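Local coordinates for CheC, inhibitor of MCP methylation / FliN fusion protein (PDB 4HYN) that is a flagellar rotor protein of the CheC phosphatase family and probably dephosphorylates the chemotaxis response regulator CheY, at residues Gly71-Val76 with Gln181-Asp186; Val61-Thr66 with Ser135-Glu140; Glu44-Asn49 with Glu159-Val164; Pro6-Met11 with Lys190-Phe195; Ile15-Met20 with Ile37-Val42. One frame throughout, in Å; residues are numbered along the deposited sequence.

In the fold
Contact 4 opens first, at residues 6-11 on helix 6-30, and closes last, at residues 190-195 on helix 185-200, enclosing the other four. Contact 5 is the first to close, laying the same N-terminal helix against strand 35-46. The end of that strand opens contact 3, followed by contact 2 on strand 57-66 and contact 1 on strand 71-78. Strand 133-143 closes contact 2, which lies wholly within the span of contact 3. Contact 1 crosses both: it opens before 133-143 and 161-171 arrive, and closes after them, at 177-184. Contacts 1, 2 and 3 join strands of one antiparallel sheet, while contacts 4 and 5 attach helices to one another and to that sheet.

Contact 1: residues Gly71-Val76 with Gln181-Asp186; sequences GLNVLV and QVISAD
In the middle of the six-stranded antiparallel sheet, strands 71-78 and 177-184 run side by side, and V74 and V182 form a hydrogen-bonded pair. V182 N donates to V74 O at 2.9 Å, and V74 N returns a longer bond to V182 O at 3.2 Å. Beta-branched valines suit these extended positions, and V182 CG1 approaches V76 CG2 on their common face. The other face carries L75 and Q181, with L75 CD2 against Q181 CB at 3.7 Å. N73 reaches across to Q181 because its CG stands anti to the backbone N (chi1 -178°). N73 ND2 donates a hydrogen bond to Q181 OE1 at 3.1 Å, coming in 33° out of the carbonyl plane, and the two amides are twisted 51° apart. I183 CG2 lies alongside the N73 amide, 3.7 Å from N73 ND2. Beyond this the strands separate and a water links them, donating a hydrogen bond to L72 O at 2.6 Å and accepting from S184 N at 2.9 Å. S184 ends the strand as N-cap of helix 185-200, its hydroxyl bonded to L187 N. N73 and L75 touch M117 of helix 103-128, as expected for the helix-covered central sheet of a CheC-like domain.

Contact 2: residues Val61-Thr66 with Ser135-Glu140; sequences VSVEYT and SPPKVE
Strand 61-66 meets segment 135-140 antiparallel, with S62 and K138 as a hydrogen-bonded pair: S62 N donates to K138 O at 3.1 Å, and K138 N to S62 O at 3.0 Å. Ahead of K138 the chain runs through P136 and P137, which lack an N-H, and the ladder is interrupted. It resumes at S135, whose N donates to E64 O at 3.1 Å. The hydroxyl of S135 does a carbonyl's work, accepting from E64 N at 2.9 Å; its chi1 of 56° sets OG between the backbone N and carbonyl carbon, turned to the neighbouring strand. A water fills the interruption: it donates to S62 O and P136 O and accepts from S135 OG at 2.6 Å. On the inner face V61 CG1 lodges against P137 CB and V139 CG1, 3.8 Å from each, V61 lying side by side with both. On the more polar outer face S62 OG shares one water with K138 O and another with K138 NZ, the long lysine suiting an exposed position. Strand 71-78 flanks 57-66 on its far side, while V61, V63 and P137 rest on M113, M117 and N114, respectively, of helix 103-128.

Contact 3: residues Glu44-Asn49 with Glu159-Val164; sequences EEKMKN and EKDVAV
The carboxylates of E44 and D161 meet almost perpendicularly, their planes 84° apart, with E44 OE2 2.6 Å from D161 OD2. Oxygens this close imply that one acid probably holds a proton. The E44 group has further partners, its two oxygens accepting from the backbone N of V3 and of L4, so the N-terminal chain helps to fix it. The other oxygen of the aspartate, D161 OD1, rests 3.6 Å from K46 CG. A third carboxylate, that of E159, sits between two lysines: E159 OE2 takes K48 NZ at 3.1 Å on its syn lone pair, and E159 OE1 receives a weak bond from K46 NZ at 3.3 Å. The glutamate chain is bent (chi2 -63°), bringing its acid back to both extended lysines in a salt-bridge network; lysines are long enough to reach it from this exposed margin. These side chains decorate the end of an antiparallel strand pair, with strand 35-46 on the margin of the chain's sheet and 161-171 beside it. E45 and V162 are the hydrogen-bonded pair, E45 N to V162 O and V162 N to E45 O both measuring 2.8 Å. V162 CG1 covers E45 CB at 4.0 Å, while the acid of E45 turns away to a salt bridge with R43. The chain leaves the sheet at M47, a selenomethionine in this crystal, whose N still donates to K160 O at 3.0 Å.

Contact 4: residues Pro6-Met11 with Lys190-Phe195; sequences PEEKDM and KMYEYF
The first and last helices of the chain cross nearly at right angles (85°, axes 10.2 Å apart), and M11, a selenomethionine in this crystal, bridges them with contacts to M191, Y192 and F195. M11 CG sits above the middle of the F195 ring, 3.7 Å from its centroid, as a CH-pi contact. This CG is anti to the backbone N (chi1 168°), carrying the chain toward helix 185-200. The selenium then makes Met-aromatic contacts of two kinds: it lies in the plane of the Y192 ring at the edge, with M11 SE 3.9 Å from Y192 CD1, and approaches the F195 ring obliquely, M11 SE 4.3 Å from its centroid. The terminal M11 CE ends against M191 CB at 3.7 Å. The natural methionine, long and flexible with a polarisable sulfur, suits a place between two rings. In this N-terminal CheC-like helix the glutamates serve by their methylenes. E8 lies over one face of the Y192 ring, displaced toward its rim, E8 CG 3.9 Å from the centroid, while its carboxylate accepts from T5 N. E7 CB approaches Y192 OH at 3.5 Å. Deeper in, M191 and F195 pack on I15, and on L124 and L128, respectively, of helix 103-128.

Contact 5: residues Ile15-Met20 with Ile37-Val42; sequences IGNIAM and ITVPTV
I37 reaches from strand 35-46 to M20 of helix 6-30, joining a helix and a strand of the N-terminal CheC-like family region, the helix lying over the sheet, roughly antiparallel to the strand (153°). From CB, directed at the helix, the chain divides: CG2 is anti to the backbone N, while CG1, anti to the carbonyl carbon (chi1 -76°), leads to the contact and carries CD1 to the helix backbone, with I37 CD1 3.8 Å from M20 O and 4.1 Å from M20 CG. M20, a selenomethionine here, bends its end away from the strand, and F167 of the adjoining strand touches both residues. A branched, apolar isoleucine suits this buried layer between helix and sheet. Two residues further on, V39 also points to the helix and sets its CG2 4.0 Å from G16 C. There is little room for a beta carbon on G16, so the valine comes up against bare helix backbone. N17 lies next to it, with its CG 4.0 Å from V39 CG2; it probably corresponds to the asparagine of the E-x2-N signature of CheC-type phosphatases. A water ties the backbones together, donating to N17 O at 2.8 Å and to I37 O at 3.0 Å.

Contact 1: residues Gly71-Val76 with Gln181-Asp186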
# COMPACT_ATOMS: atom_id res chain seq x y z
N GLY A 71 -0.76 -9.52 10.39
CA GLY A 71 0.50 -9.01 9.90
C GLY A 71 0.47 -7.53 9.64
O GLY A 71 -0.58 -6.87 9.71
N LEU A 72 1.66 -7.01 9.32
CA LEU A 72 1.83 -5.61 9.04
C LEU A 72 1.74 -5.34 7.54
O LEU A 72 2.28 -6.09 6.73
CB LEU A 72 3.18 -5.15 9.59
CG LEU A 72 3.44 -3.65 9.65
CD1 LEU A 72 2.47 -2.98 10.62
CD2 LEU A 72 4.87 -3.43 10.08
N ASN A 73 1.01 -4.29 7.19
CA ASN A 73 0.80 -3.89 5.80
C ASN A 73 1.32 -2.45 5.73
O ASN A 73 0.78 -1.55 6.38
CB ASN A 73 -0.70 -3.97 5.47
CG ASN A 73 -1.03 -3.62 4.02
OD1 ASN A 73 -2.20 -3.60 3.63
ND2 ASN A 73 -0.01 -3.34 3.22
N VAL A 74 2.36 -2.26 4.93
CA VAL A 74 3.01 -0.96 4.81
C VAL A 74 2.91 -0.32 3.43
O VAL A 74 3.14 -0.98 2.42
CB VAL A 74 4.51 -1.07 5.19
CG1 VAL A 74 5.23 0.26 4.97
CG2 VAL A 74 4.65 -1.52 6.63
N LEU A 75 2.58 0.97 3.42
CA LEU A 75 2.50 1.75 2.19
C LEU A 75 3.61 2.80 2.25
O LEU A 75 3.78 3.48 3.26
CB LEU A 75 1.15 2.46 2.06
CG LEU A 75 -0.09 1.65 1.68
CD1 LEU A 75 -1.23 2.61 1.39
CD2 LEU A 75 0.21 0.80 0.45
N VAL A 76 4.37 2.91 1.17
CA VAL A 76 5.47 3.86 1.09
C VAL A 76 5.19 4.89 0.00
O VAL A 76 5.16 4.57 -1.18
CB VAL A 76 6.83 3.15 0.82
CG1 VAL A 76 7.98 4.17 0.82
CG2 VAL A 76 7.08 2.08 1.87
N GLN A 181 3.80 -0.95 -1.71
CA GLN A 181 3.24 -1.68 -0.61
C GLN A 181 4.18 -2.85 -0.33
O GLN A 181 4.77 -3.41 -1.26
CB GLN A 181 1.85 -2.22 -0.98
CG GLN A 181 1.39 -3.39 -0.10
CD GLN A 181 -0.01 -3.85 -0.42
OE1 GLN A 181 -0.96 -3.50 0.28
NE2 GLN A 181 -0.14 -4.67 -1.46
N VAL A 182 4.40 -3.14 0.94
CA VAL A 182 5.24 -4.25 1.31
C VAL A 182 4.56 -5.08 2.40
O VAL A 182 4.09 -4.54 3.41
CB VAL A 182 6.73 -3.84 1.61
CG1 VAL A 182 6.89 -2.34 1.61
CG2 VAL A 182 7.26 -4.48 2.88
N ILE A 183 4.32 -6.34 2.07
CA ILE A 183 3.69 -7.30 2.98
C ILE A 183 4.59 -8.52 3.06
O ILE A 183 5.36 -8.78 2.13
CB ILE A 183 2.30 -7.75 2.48
CG1 ILE A 183 2.28 -7.88 0.95
CG2 ILE A 183 1.22 -6.81 3.00
CD1 ILE A 183 0.98 -8.45 0.37
N SER A 184 4.50 -9.25 4.17
CA SER A 184 5.34 -10.44 4.34
C SER A 184 4.93 -11.57 3.39
O SER A 184 3.77 -11.67 2.96
CB SER A 184 5.31 -10.92 5.79
OG SER A 184 4.22 -11.78 6.04
N ALA A 185 5.90 -12.41 3.03
CA ALA A 185 5.61 -13.54 2.17
C ALA A 185 4.71 -14.50 2.95
O ALA A 185 3.95 -15.29 2.37
CB ALA A 185 6.90 -14.21 1.75
N ASP A 186 4.79 -14.42 4.28
CA ASP A 186 3.97 -15.25 5.17
C ASP A 186 2.50 -14.93 4.93
O ASP A 186 1.67 -15.83 4.84
CB ASP A 186 4.30 -14.95 6.62
CG ASP A 186 5.08 -16.04 7.28
OD1 ASP A 186 4.64 -16.48 8.37
OD2 ASP A 186 6.13 -16.46 6.74
O HOH W 1 2.76 -8.60 6.41

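Contact 2: residues Val61-Thr66 with Ser135-Glu140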
# COMPACT_ATOMS: atom_id res chain seq x y z
N VAL A 61 2.84 4.53 5.63
CA VAL A 61 1.54 4.37 6.25
C VAL A 61 1.36 2.88 6.47
O VAL A 61 1.38 2.10 5.52
CB VAL A 61 0.39 4.89 5.33
CG1 VAL A 61 -0.89 4.99 6.13
CG2 VAL A 61 0.75 6.24 4.73
N SER A 62 1.22 2.49 7.73
CA SER A 62 1.06 1.08 8.04
C SER A 62 -0.25 0.77 8.75
O SER A 62 -0.78 1.58 9.51
CB SER A 62 2.25 0.56 8.85
OG SER A 62 2.50 1.35 9.99
N VAL A 63 -0.73 -0.44 8.50
CA VAL A 63 -1.96 -0.91 9.08
C VAL A 63 -1.74 -2.36 9.57
O VAL A 63 -1.01 -3.14 8.96
CB VAL A 63 -3.11 -0.79 8.03
CG1 VAL A 63 -3.53 -2.15 7.49
CG2 VAL A 63 -4.26 0.00 8.60
N GLU A 64 -2.31 -2.68 10.72
CA GLU A 64 -2.17 -4.01 11.29
C GLU A 64 -3.41 -4.85 10.99
O GLU A 64 -4.53 -4.42 11.24
CB GLU A 64 -1.96 -3.91 12.80
CG GLU A 64 -1.48 -5.18 13.46
CD GLU A 64 -0.01 -5.44 13.21
OE1 GLU A 64 0.34 -6.58 12.84
OE2 GLU A 64 0.79 -4.49 13.40
N TYR A 65 -3.19 -6.04 10.43
CA TYR A 65 -4.27 -6.96 10.10
C TYR A 65 -4.64 -7.85 11.28
O TYR A 65 -3.76 -8.41 11.94
CB TYR A 65 -3.90 -7.83 8.90
CG TYR A 65 -4.08 -7.16 7.56
CD1 TYR A 65 -3.20 -7.42 6.52
CD2 TYR A 65 -5.16 -6.31 7.32
CE1 TYR A 65 -3.37 -6.85 5.26
CE2 TYR A 65 -5.34 -5.73 6.06
CZ TYR A 65 -4.44 -6.01 5.04
OH TYR A 65 -4.60 -5.43 3.80
N THR A 66 -5.94 -8.02 11.51
CA THR A 66 -6.43 -8.85 12.60
C THR A 66 -7.57 -9.78 12.15
O THR A 66 -8.34 -9.43 11.26
CB THR A 66 -6.85 -7.98 13.83
OG1 THR A 66 -7.76 -8.71 14.67
CG2 THR A 66 -7.48 -6.66 13.40
N SER A 135 -6.33 -1.95 11.92
CA SER A 135 -6.14 -0.93 12.94
C SER A 135 -6.13 0.41 12.20
O SER A 135 -6.00 0.44 10.97
CB SER A 135 -4.81 -1.16 13.66
OG SER A 135 -3.71 -1.19 12.76
N PRO A 136 -6.38 1.52 12.92
CA PRO A 136 -6.35 2.80 12.20
C PRO A 136 -4.94 3.04 11.64
O PRO A 136 -3.94 2.80 12.33
CB PRO A 136 -6.75 3.82 13.28
CG PRO A 136 -6.38 3.13 14.59
CD PRO A 136 -6.79 1.71 14.32
N PRO A 137 -4.84 3.45 10.37
CA PRO A 137 -3.55 3.71 9.72
C PRO A 137 -2.64 4.72 10.40
O PRO A 137 -3.03 5.87 10.62
CB PRO A 137 -3.95 4.16 8.30
CG PRO A 137 -5.33 4.71 8.48
CD PRO A 137 -5.95 3.72 9.44
N LYS A 138 -1.44 4.27 10.76
CA LYS A 138 -0.44 5.11 11.41
C LYS A 138 0.46 5.74 10.35
O LYS A 138 1.14 5.03 9.59
CB LYS A 138 0.42 4.29 12.38
CG LYS A 138 1.41 5.13 13.18
CD LYS A 138 2.80 4.49 13.27
CE LYS A 138 2.78 3.19 14.05
NZ LYS A 138 4.14 2.59 14.14
N VAL A 139 0.45 7.07 10.26
CA VAL A 139 1.27 7.77 9.29
C VAL A 139 2.51 8.37 9.94
O VAL A 139 2.44 9.00 10.99
CB VAL A 139 0.49 8.89 8.55
CG1 VAL A 139 -0.79 8.32 7.95
CG2 VAL A 139 0.18 10.05 9.49
N GLU A 140 3.66 8.10 9.35
CA GLU A 140 4.89 8.63 9.87
C GLU A 140 5.89 8.86 8.76
O GLU A 140 5.81 8.27 7.68
CB GLU A 140 5.46 7.73 10.97
CG GLU A 140 5.79 6.31 10.55
CD GLU A 140 6.02 5.38 11.73
OE1 GLU A 140 5.90 5.83 12.89
OE2 GLU A 140 6.31 4.18 11.50
O HOH W 2 3.89 3.89 9.79
O HOH W 3 -2.10 0.84 12.35
O HOH W 4 4.96 0.55 11.87

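Contact 3: residues Glu44-Asn49 with Glu159-Val164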
# COMPACT_ATOMS: atom_id res chain seq x y z
N GLU A 44 9.82 -10.04 -5.01
CA GLU A 44 10.10 -10.74 -3.77
C GLU A 44 11.44 -10.21 -3.28
O GLU A 44 12.38 -10.06 -4.06
CB GLU A 44 10.17 -12.25 -3.97
CG GLU A 44 10.31 -13.00 -2.65
CD GLU A 44 10.18 -14.50 -2.77
OE1 GLU A 44 9.88 -15.00 -3.88
OE2 GLU A 44 10.37 -15.18 -1.75
N GLU A 45 11.52 -9.96 -1.98
CA GLU A 45 12.73 -9.38 -1.41
C GLU A 45 13.00 -9.86 0.01
O GLU A 45 12.07 -10.10 0.77
CB GLU A 45 12.54 -7.85 -1.38
CG GLU A 45 13.79 -7.03 -1.18
CD GLU A 45 14.59 -6.86 -2.45
OE1 GLU A 45 14.26 -5.94 -3.23
OE2 GLU A 45 15.53 -7.65 -2.68
N LYS A 46 14.27 -10.04 0.34
CA LYS A 46 14.63 -10.41 1.71
C LYS A 46 14.36 -9.15 2.53
O LYS A 46 14.58 -8.04 2.06
CB LYS A 46 16.12 -10.74 1.83
CG LYS A 46 16.57 -12.11 1.38
CD LYS A 46 18.07 -12.19 1.65
CE LYS A 46 18.71 -13.49 1.20
NZ LYS A 46 20.20 -13.44 1.44
N MSE A 47 13.88 -9.33 3.76
CA MSE A 47 13.58 -8.21 4.66
C MSE A 47 14.77 -7.25 4.86
O MSE A 47 14.58 -6.04 4.90
CB MSE A 47 13.13 -8.75 6.02
CG MSE A 47 12.82 -7.71 7.10
SE MSE A 47 11.21 -6.65 6.82
CE MSE A 47 12.00 -4.90 6.92
N LYS A 48 15.98 -7.79 4.95
CA LYS A 48 17.17 -6.97 5.16
C LYS A 48 17.48 -6.02 4.02
O LYS A 48 18.21 -5.05 4.23
CB LYS A 48 18.40 -7.84 5.45
CG LYS A 48 18.93 -8.60 4.24
CD LYS A 48 20.21 -9.36 4.58
CE LYS A 48 20.67 -10.19 3.39
NZ LYS A 48 21.84 -11.07 3.73
N ASN A 49 16.94 -6.27 2.84
CA ASN A 49 17.20 -5.41 1.69
C ASN A 49 16.12 -4.40 1.36
O ASN A 49 16.32 -3.55 0.49
CB ASN A 49 17.50 -6.24 0.43
CG ASN A 49 18.77 -7.08 0.55
OD1 ASN A 49 18.84 -8.19 0.01
ND2 ASN A 49 19.78 -6.56 1.24
N GLU A 159 16.28 -12.44 7.20
CA GLU A 159 16.35 -13.44 6.13
C GLU A 159 14.98 -13.91 5.65
O GLU A 159 14.89 -14.71 4.72
CB GLU A 159 17.21 -14.64 6.53
CG GLU A 159 18.69 -14.33 6.75
CD GLU A 159 19.41 -13.83 5.50
OE1 GLU A 159 19.21 -14.42 4.41
OE2 GLU A 159 20.17 -12.85 5.61
N LYS A 160 13.91 -13.47 6.30
CA LYS A 160 12.58 -13.88 5.85
C LYS A 160 12.13 -12.95 4.73
O LYS A 160 12.43 -11.76 4.73
CB LYS A 160 11.57 -13.89 7.01
CG LYS A 160 11.85 -14.99 8.01
CD LYS A 160 11.13 -14.80 9.33
CE LYS A 160 9.80 -15.53 9.36
NZ LYS A 160 9.25 -15.65 10.75
N ASP A 161 11.42 -13.51 3.76
CA ASP A 161 10.98 -12.73 2.62
C ASP A 161 9.74 -11.87 2.74
O ASP A 161 8.88 -12.04 3.62
CB ASP A 161 10.94 -13.60 1.35
CG ASP A 161 12.34 -13.94 0.83
OD1 ASP A 161 13.34 -13.74 1.57
OD2 ASP A 161 12.46 -14.42 -0.31
N VAL A 162 9.66 -10.94 1.80
CA VAL A 162 8.61 -9.97 1.72
C VAL A 162 8.26 -9.73 0.25
O VAL A 162 9.02 -10.13 -0.65
CB VAL A 162 9.12 -8.66 2.37
CG1 VAL A 162 9.62 -7.69 1.32
CG2 VAL A 162 8.09 -8.05 3.27
N ALA A 163 7.10 -9.13 0.01
CA ALA A 163 6.68 -8.80 -1.35
C ALA A 163 6.54 -7.29 -1.43
O ALA A 163 5.90 -6.66 -0.58
CB ALA A 163 5.36 -9.46 -1.68
N VAL A 164 7.21 -6.70 -2.42
CA VAL A 164 7.16 -5.27 -2.64
C VAL A 164 6.30 -5.08 -3.89
O VAL A 164 6.68 -5.49 -4.99
CB VAL A 164 8.57 -4.65 -2.82
CG1 VAL A 164 8.47 -3.16 -3.14
CG2 VAL A 164 9.39 -4.84 -1.54

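Contact 4: residues Pro6-Met11 with Lys190-Phe195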
# COMPACT_ATOMS: atom_id res chain seq x y z
N PRO A 6 5.20 -17.98 -9.05
CA PRO A 6 4.61 -17.03 -9.99
C PRO A 6 3.10 -16.89 -9.77
O PRO A 6 2.55 -15.80 -9.93
CB PRO A 6 4.97 -17.63 -11.34
CG PRO A 6 6.34 -18.19 -11.06
CD PRO A 6 6.12 -18.91 -9.75
N GLU A 7 2.45 -17.99 -9.38
CA GLU A 7 1.01 -17.98 -9.11
C GLU A 7 0.67 -17.03 -7.97
O GLU A 7 -0.30 -16.27 -8.05
CB GLU A 7 0.51 -19.37 -8.75
CG GLU A 7 0.48 -20.35 -9.91
CD GLU A 7 0.37 -21.79 -9.44
OE1 GLU A 7 -0.66 -22.44 -9.75
OE2 GLU A 7 1.32 -22.28 -8.77
N GLU A 8 1.46 -17.08 -6.90
CA GLU A 8 1.25 -16.22 -5.74
C GLU A 8 1.47 -14.75 -6.10
O GLU A 8 0.74 -13.88 -5.64
CB GLU A 8 2.14 -16.64 -4.58
CG GLU A 8 1.71 -17.95 -3.93
CD GLU A 8 2.73 -18.47 -2.94
OE1 GLU A 8 2.41 -18.60 -1.74
OE2 GLU A 8 3.86 -18.76 -3.38
N LYS A 9 2.47 -14.49 -6.94
CA LYS A 9 2.75 -13.14 -7.39
C LYS A 9 1.62 -12.66 -8.30
O LYS A 9 1.28 -11.48 -8.28
CB LYS A 9 4.07 -13.07 -8.16
CG LYS A 9 5.33 -13.20 -7.32
CD LYS A 9 6.54 -12.77 -8.14
CE LYS A 9 7.82 -12.93 -7.37
NZ LYS A 9 8.03 -14.36 -7.02
N ASP A 10 1.08 -13.56 -9.12
CA ASP A 10 -0.03 -13.20 -10.01
C ASP A 10 -1.29 -12.86 -9.20
O ASP A 10 -2.05 -11.98 -9.58
CB ASP A 10 -0.33 -14.33 -11.01
CG ASP A 10 0.58 -14.30 -12.24
OD1 ASP A 10 0.70 -13.22 -12.87
OD2 ASP A 10 1.15 -15.36 -12.59
N MSE A 11 -1.49 -13.57 -8.09
CA MSE A 11 -2.64 -13.29 -7.24
C MSE A 11 -2.49 -11.89 -6.64
O MSE A 11 -3.47 -11.14 -6.58
CB MSE A 11 -2.74 -14.32 -6.11
CG MSE A 11 -3.75 -13.91 -5.04
SE MSE A 11 -3.51 -14.82 -3.36
CE MSE A 11 -1.95 -13.87 -2.72
N LYS A 190 -0.65 -17.07 3.08
CA LYS A 190 -1.91 -17.19 3.81
C LYS A 190 -3.07 -16.76 2.90
O LYS A 190 -4.11 -17.42 2.86
CB LYS A 190 -1.87 -16.34 5.07
CG LYS A 190 -2.49 -16.98 6.30
CD LYS A 190 -3.96 -17.33 6.08
CE LYS A 190 -4.15 -18.83 5.96
NZ LYS A 190 -5.46 -19.22 5.36
N MSE A 191 -2.89 -15.66 2.18
CA MSE A 191 -3.91 -15.16 1.26
C MSE A 191 -4.11 -16.17 0.12
O MSE A 191 -5.21 -16.31 -0.39
CB MSE A 191 -3.51 -13.82 0.67
CG MSE A 191 -3.45 -12.66 1.65
SE MSE A 191 -2.76 -11.07 0.77
CE MSE A 191 -4.06 -10.97 -0.65
N TYR A 192 -3.04 -16.86 -0.26
CA TYR A 192 -3.11 -17.85 -1.32
C TYR A 192 -3.93 -19.07 -0.92
O TYR A 192 -4.58 -19.67 -1.76
CB TYR A 192 -1.70 -18.27 -1.76
CG TYR A 192 -1.70 -18.98 -3.09
CD1 TYR A 192 -2.14 -18.33 -4.25
CD2 TYR A 192 -1.29 -20.31 -3.20
CE1 TYR A 192 -2.19 -19.00 -5.48
CE2 TYR A 192 -1.33 -20.99 -4.42
CZ TYR A 192 -1.79 -20.32 -5.56
OH TYR A 192 -1.88 -20.99 -6.77
N GLU A 193 -3.90 -19.44 0.36
CA GLU A 193 -4.67 -20.58 0.84
C GLU A 193 -6.15 -20.28 0.71
O GLU A 193 -6.93 -21.13 0.32
CB GLU A 193 -4.33 -20.91 2.29
CG GLU A 193 -2.97 -21.55 2.50
CD GLU A 193 -2.52 -21.55 3.96
OE1 GLU A 193 -3.37 -21.64 4.88
OE2 GLU A 193 -1.29 -21.46 4.19
N TYR A 194 -6.54 -19.05 1.05
CA TYR A 194 -7.93 -18.63 0.94
C TYR A 194 -8.34 -18.49 -0.52
O TYR A 194 -9.46 -18.82 -0.91
CB TYR A 194 -8.13 -17.27 1.62
CG TYR A 194 -8.21 -17.30 3.12
CD1 TYR A 194 -7.32 -16.55 3.89
CD2 TYR A 194 -9.19 -18.04 3.77
CE1 TYR A 194 -7.41 -16.53 5.27
CE2 TYR A 194 -9.28 -18.03 5.16
CZ TYR A 194 -8.38 -17.27 5.91
OH TYR A 194 -8.45 -17.26 7.28
N PHE A 195 -7.41 -17.96 -1.31
CA PHE A 195 -7.60 -17.72 -2.73
C PHE A 195 -7.76 -19.00 -3.56
O PHE A 195 -8.65 -19.08 -4.40
CB PHE A 195 -6.43 -16.91 -3.26
CG PHE A 195 -6.61 -16.40 -4.66
CD1 PHE A 195 -7.37 -15.27 -4.91
CD2 PHE A 195 -5.95 -17.02 -5.72
CE1 PHE A 195 -7.48 -14.75 -6.19
CE2 PHE A 195 -6.04 -16.51 -7.01
CZ PHE A 195 -6.81 -15.36 -7.25

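Contact 5: residues Ile15-Met20 with Ile37-Val42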
# COMPACT_ATOMS: atom_id res chain seq x y z
N ILE A 15 -5.53 -9.33 -7.01
CA ILE A 15 -6.27 -8.81 -5.86
C ILE A 15 -5.88 -7.34 -5.62
O ILE A 15 -6.70 -6.54 -5.16
CB ILE A 15 -6.07 -9.69 -4.57
CG1 ILE A 15 -4.69 -9.48 -3.95
CG2 ILE A 15 -6.30 -11.17 -4.88
CD1 ILE A 15 -4.65 -8.36 -2.93
N GLY A 16 -4.65 -6.98 -5.98
CA GLY A 16 -4.19 -5.61 -5.83
C GLY A 16 -4.97 -4.68 -6.74
O GLY A 16 -5.30 -3.56 -6.35
N ASN A 17 -5.28 -5.13 -7.95
CA ASN A 17 -6.05 -4.30 -8.88
C ASN A 17 -7.48 -4.09 -8.37
O ASN A 17 -8.05 -3.01 -8.54
CB ASN A 17 -6.08 -4.92 -10.29
CG ASN A 17 -4.91 -4.47 -11.15
OD1 ASN A 17 -3.96 -5.22 -11.40
ND2 ASN A 17 -4.98 -3.23 -11.61
N ILE A 18 -8.03 -5.11 -7.72
CA ILE A 18 -9.38 -5.03 -7.20
C ILE A 18 -9.44 -4.24 -5.90
O ILE A 18 -10.21 -3.29 -5.78
CB ILE A 18 -9.96 -6.43 -6.98
CG1 ILE A 18 -10.06 -7.17 -8.32
CG2 ILE A 18 -11.33 -6.35 -6.31
CD1 ILE A 18 -10.39 -8.64 -8.17
N ALA A 19 -8.64 -4.63 -4.92
CA ALA A 19 -8.63 -3.96 -3.63
C ALA A 19 -8.18 -2.51 -3.74
O ALA A 19 -8.95 -1.60 -3.41
CB ALA A 19 -7.77 -4.73 -2.63
N MSE A 20 -6.97 -2.28 -4.24
CA MSE A 20 -6.47 -0.92 -4.38
C MSE A 20 -7.31 -0.13 -5.38
O MSE A 20 -7.35 1.10 -5.32
CB MSE A 20 -5.01 -0.89 -4.82
CG MSE A 20 -4.25 0.28 -4.22
SE MSE A 20 -4.40 0.28 -2.29
CE MSE A 20 -4.55 2.20 -2.02
N ILE A 37 -5.90 2.87 -11.03
CA ILE A 37 -4.72 2.25 -10.46
C ILE A 37 -4.35 0.94 -11.15
O ILE A 37 -5.22 0.17 -11.56
CB ILE A 37 -4.85 2.09 -8.92
CG1 ILE A 37 -4.63 3.45 -8.26
CG2 ILE A 37 -3.86 1.08 -8.38
CD1 ILE A 37 -4.72 3.44 -6.75
N THR A 38 -3.06 0.73 -11.33
CA THR A 38 -2.52 -0.46 -11.98
C THR A 38 -1.37 -1.01 -11.13
O THR A 38 -0.83 -0.29 -10.29
CB THR A 38 -2.04 -0.09 -13.42
OG1 THR A 38 -3.15 -0.19 -14.32
CG2 THR A 38 -0.89 -0.97 -13.91
N VAL A 39 -1.05 -2.29 -11.30
CA VAL A 39 0.03 -2.93 -10.55
C VAL A 39 1.06 -3.51 -11.52
O VAL A 39 1.06 -4.72 -11.80
CB VAL A 39 -0.50 -4.08 -9.67
CG1 VAL A 39 0.58 -4.52 -8.72
CG2 VAL A 39 -1.74 -3.65 -8.92
N PRO A 40 2.00 -2.68 -11.99
CA PRO A 40 3.04 -3.12 -12.93
C PRO A 40 4.07 -4.10 -12.37
O PRO A 40 4.55 -4.97 -13.08
CB PRO A 40 3.73 -1.81 -13.34
CG PRO A 40 2.71 -0.73 -12.99
CD PRO A 40 2.14 -1.24 -11.70
N THR A 41 4.37 -3.98 -11.09
CA THR A 41 5.40 -4.81 -10.50
C THR A 41 5.06 -5.50 -9.17
O THR A 41 4.27 -5.00 -8.38
CB THR A 41 6.69 -3.96 -10.34
OG1 THR A 41 7.26 -3.73 -11.63
CG2 THR A 41 7.71 -4.63 -9.46
N VAL A 42 5.63 -6.70 -9.00
CA VAL A 42 5.50 -7.51 -7.79
C VAL A 42 6.88 -8.15 -7.63
O VAL A 42 7.29 -8.99 -8.44
CB VAL A 42 4.41 -8.61 -7.88
CG1 VAL A 42 4.33 -9.37 -6.55
CG2 VAL A 42 3.06 -7.99 -8.19
O HOH W 5 -7.73 -1.09 -10.56